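Local coordinates for transferrin binding protein B (Actinobacillus suis, PDB 3PQU), which probably binds host transferrin at the bacterial outer membrane as a lipoprotein of the receptor system for iron acquisition, at residues A[119-124]-A[306-311]. Numbering follows the deposited sequence.
Sequences QYVRSG and EMAGKF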
ATOM      1  N   GLN A 119      11.572  -0.238  -9.851  1.00 25.13           N
ATOM      2  CA  GLN A 119      10.574  -0.893 -10.673  1.00 24.81           C
ATOM      3  C   GLN A 119       9.158  -0.675 -10.153  1.00 30.44           C
ATOM      4  O   GLN A 119       8.210  -0.644 -10.930  1.00 32.87           O
ATOM      5  CB  GLN A 119      10.868  -2.402 -10.784  1.00 32.37           C
ATOM      6  CG  GLN A 119       9.797  -3.153 -11.543  1.00 39.47           C
ATOM      7  CD  GLN A 119      10.138  -4.623 -11.786  1.00 59.55           C
ATOM      8  OE1 GLN A 119      11.095  -5.166 -11.222  1.00 40.98           O
ATOM      9  NE2 GLN A 119       9.350  -5.270 -12.636  1.00 54.22           N
ATOM     10  N   TYR A 120       9.016  -0.523  -8.841  1.00 19.56           N
ATOM     11  CA  TYR A 120       7.701  -0.472  -8.216  1.00 25.99           C
ATOM     12  C   TYR A 120       7.410   0.887  -7.564  1.00 25.47           C
ATOM     13  O   TYR A 120       6.296   1.165  -7.143  1.00 19.97           O
ATOM     14  CB  TYR A 120       7.580  -1.591  -7.173  1.00 21.11           C
ATOM     15  CG  TYR A 120       7.731  -2.976  -7.779  1.00 29.85           C
ATOM     16  CD1 TYR A 120       6.677  -3.563  -8.478  1.00 31.88           C
ATOM     17  CD2 TYR A 120       8.921  -3.689  -7.660  1.00 28.73           C
ATOM     18  CE1 TYR A 120       6.802  -4.828  -9.054  1.00 33.21           C
ATOM     19  CE2 TYR A 120       9.056  -4.974  -8.236  1.00 27.91           C
ATOM     20  CZ  TYR A 120       7.989  -5.525  -8.929  1.00 35.73           C
ATOM     21  OH  TYR A 120       8.094  -6.779  -9.492  1.00 47.21           O
ATOM     22  N   VAL A 121       8.424   1.724  -7.473  1.00 19.99           N
ATOM     23  CA  VAL A 121       8.302   2.960  -6.715  1.00 16.17           C
ATOM     24  C   VAL A 121       8.783   4.146  -7.534  1.00 21.02           C
ATOM     25  O   VAL A 121       9.682   4.002  -8.369  1.00 17.51           O
ATOM     26  CB  VAL A 121       9.115   2.854  -5.409  1.00 22.13           C
ATOM     27  CG1 VAL A 121       9.211   4.199  -4.733  1.00 21.60           C
ATOM     28  CG2 VAL A 121       8.485   1.810  -4.485  1.00 22.00           C
ATOM     29  N   ARG A 122       8.155   5.299  -7.313  1.00 14.04           N
ATOM     30  CA  ARG A 122       8.649   6.573  -7.800  1.00 15.42           C
ATOM     31  C   ARG A 122       8.659   7.546  -6.620  1.00 19.52           C
ATOM     32  O   ARG A 122       7.722   7.562  -5.828  1.00 17.94           O
ATOM     33  CB  ARG A 122       7.724   7.134  -8.891  1.00 20.82           C
ATOM     34  CG  ARG A 122       7.716   6.349 -10.195  1.00 23.27           C
ATOM     35  CD  ARG A 122       9.011   6.529 -10.979  1.00 17.06           C
ATOM     36  NE  ARG A 122       9.000   5.718 -12.197  1.00 23.98           N
ATOM     37  CZ  ARG A 122       9.432   4.461 -12.261  1.00 28.37           C
ATOM     38  NH1 ARG A 122       9.926   3.875 -11.177  1.00 31.83           N
ATOM     39  NH2 ARG A 122       9.387   3.798 -13.410  1.00 24.94           N
ATOM     40  N   SER A 123       9.696   8.366  -6.502  1.00 17.43           N
ATOM     41  CA  SER A 123       9.700   9.355  -5.437  1.00  9.48           C
ATOM     42  C   SER A 123      10.579  10.522  -5.787  1.00 13.06           C
ATOM     43  O   SER A 123      11.369  10.440  -6.720  1.00 12.62           O
ATOM     44  CB  SER A 123      10.173   8.757  -4.108  1.00 11.99           C
ATOM     45  OG  SER A 123      11.591   8.775  -4.021  1.00 16.79           O
ATOM     46  N   GLY A 124      10.441  11.590  -4.991  1.00 10.77           N
ATOM     47  CA  GLY A 124      11.312  12.755  -5.042  1.00 11.85           C
ATOM     48  C   GLY A 124      10.498  14.016  -5.251  1.00 14.26           C
ATOM     49  O   GLY A 124       9.848  14.532  -4.340  1.00  9.14           O
ATOM     50  N   GLU A 306      11.340  -3.338  -2.944  1.00 22.80           N
ATOM     51  CA  GLU A 306      11.533  -1.912  -2.734  1.00 24.32           C
ATOM     52  C   GLU A 306      10.802  -1.393  -1.494  1.00 32.03           C
ATOM     53  O   GLU A 306       9.932  -2.067  -0.944  1.00 17.41           O
ATOM     54  CB  GLU A 306      11.146  -1.133  -4.013  1.00 23.13           C
ATOM     55  CG  GLU A 306      12.072  -1.489  -5.194  1.00 27.23           C
ATOM     56  CD  GLU A 306      11.586  -0.999  -6.560  1.00 29.78           C
ATOM     57  OE1 GLU A 306      10.622  -0.195  -6.637  1.00 25.87           O
ATOM     58  OE2 GLU A 306      12.193  -1.413  -7.572  1.00 26.90           O
ATOM     59  N   MET A 307      11.194  -0.207  -1.040  1.00 18.73           N
ATOM     60  CA  MET A 307      10.540   0.443   0.091  1.00 26.27           C
ATOM     61  C   MET A 307      10.465   1.945  -0.147  1.00 23.20           C
ATOM     62  O   MET A 307      11.320   2.523  -0.837  1.00 20.84           O
ATOM     63  CB  MET A 307      11.278   0.161   1.410  1.00 15.20           C
ATOM     64  CG  MET A 307      12.766   0.570   1.418  1.00 18.08           C
ATOM     65  SD  MET A 307      13.608   0.063   2.934  1.00 24.69           S
ATOM     66  CE  MET A 307      12.896   1.202   4.139  1.00 26.66           C
ATOM     67  N   ALA A 308       9.442   2.575   0.426  1.00 15.05           N
ATOM     68  CA  ALA A 308       9.303   4.021   0.335  1.00 20.08           C
ATOM     69  C   ALA A 308       8.504   4.543   1.509  1.00 21.44           C
ATOM     70  O   ALA A 308       7.674   3.820   2.089  1.00 18.19           O
ATOM     71  CB  ALA A 308       8.638   4.430  -1.003  1.00  9.68           C
ATOM     72  N   GLY A 309       8.756   5.797   1.875  1.00 13.01           N
ATOM     73  CA  GLY A 309       7.984   6.393   2.952  1.00 13.66           C
ATOM     74  C   GLY A 309       8.208   7.880   3.069  1.00 19.87           C
ATOM     75  O   GLY A 309       8.777   8.502   2.160  1.00 16.71           O
ATOM     76  N   LYS A 310       7.724   8.444   4.169  1.00 13.69           N
ATOM     77  CA  LYS A 310       7.795   9.873   4.388  1.00 13.96           C
ATOM     78  C   LYS A 310       7.835  10.196   5.879  1.00 22.98           C
ATOM     79  O   LYS A 310       7.471   9.362   6.709  1.00 20.27           O
ATOM     80  CB  LYS A 310       6.611  10.578   3.689  1.00 12.76           C
ATOM     81  CG  LYS A 310       5.206  10.286   4.274  1.00 18.00           C
ATOM     82  CD  LYS A 310       5.001  10.961   5.632  1.00 19.34           C
ATOM     83  CE  LYS A 310       3.538  11.057   6.004  1.00 34.86           C
ATOM     84  NZ  LYS A 310       2.891   9.722   6.193  1.00 20.63           N
ATOM     85  N   PHE A 311       8.299  11.397   6.225  1.00  9.74           N
ATOM     86  CA  PHE A 311       8.119  11.878   7.579  1.00  9.27           C
ATOM     87  C   PHE A 311       7.902  13.380   7.618  1.00 17.30           C
ATOM     88  O   PHE A 311       8.202  14.074   6.650  1.00 17.52           O
ATOM     89  CB  PHE A 311       9.258  11.418   8.519  1.00 12.25           C
ATOM     90  CG  PHE A 311      10.617  12.006   8.193  1.00 16.53           C
ATOM     91  CD1 PHE A 311      10.985  13.247   8.685  1.00 11.19           C
ATOM     92  CD2 PHE A 311      11.534  11.298   7.411  1.00 17.34           C
ATOM     93  CE1 PHE A 311      12.263  13.770   8.402  1.00 13.28           C
ATOM     94  CE2 PHE A 311      12.799  11.812   7.131  1.00 13.42           C
ATOM     95  CZ  PHE A 311      13.156  13.043   7.629  1.00 16.11           C
TER
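With CG lying beside its own backbone N (chi1 -64°) and the chain extended beyond, Glu306 reaches out of its strand and sets its carboxylate against the backbone amides of Gln119 and Tyr120. The two oxygens share the work. OE2 takes the N-H of Gln119 through its syn lone pair in a short, nearly straight bond, N to OE2 2.6 Å. OE1 accepts from Tyr120 N at 2.7 Å, also on the syn side but from 31° out of the carboxylate plane, and Val121 N lies 3.0 Å from the same OE1. This double grip on successive amides fixes the rotation of a buried acid, and the amide dipoles would be expected to help stabilise its negative charge.

The Tyr120 side chain crosses that of Glu306 at about a right angle, with Glu306 CD at the ring edge, near its plane, 3.9 Å from Tyr120 CD2; ring and carboxylate planes are 61° apart. CG of Gln119 sits over the centre of one ring face. Val121 runs past Glu306 in the opposite direction: CG2 comes to 4.0 Å from Glu306 CB, and CG1 meets the methyl CB of Ala308 at 3.8 Å, making a small apolar contact next to the polar one.

The glutamate-amide bonds and the Val121-Ala308 contact tie the start of handle strand 121-128 to barrel strand 306-312 within the N-lobe. Val121 also packs on Ala323 and Tyr300, and Glu306 touches Lys325. Strand 121-128 pairs with 150-157 in the handle sheet, whereas strand 306-312 runs antiparallel between barrel strands 292-300 and 318-326.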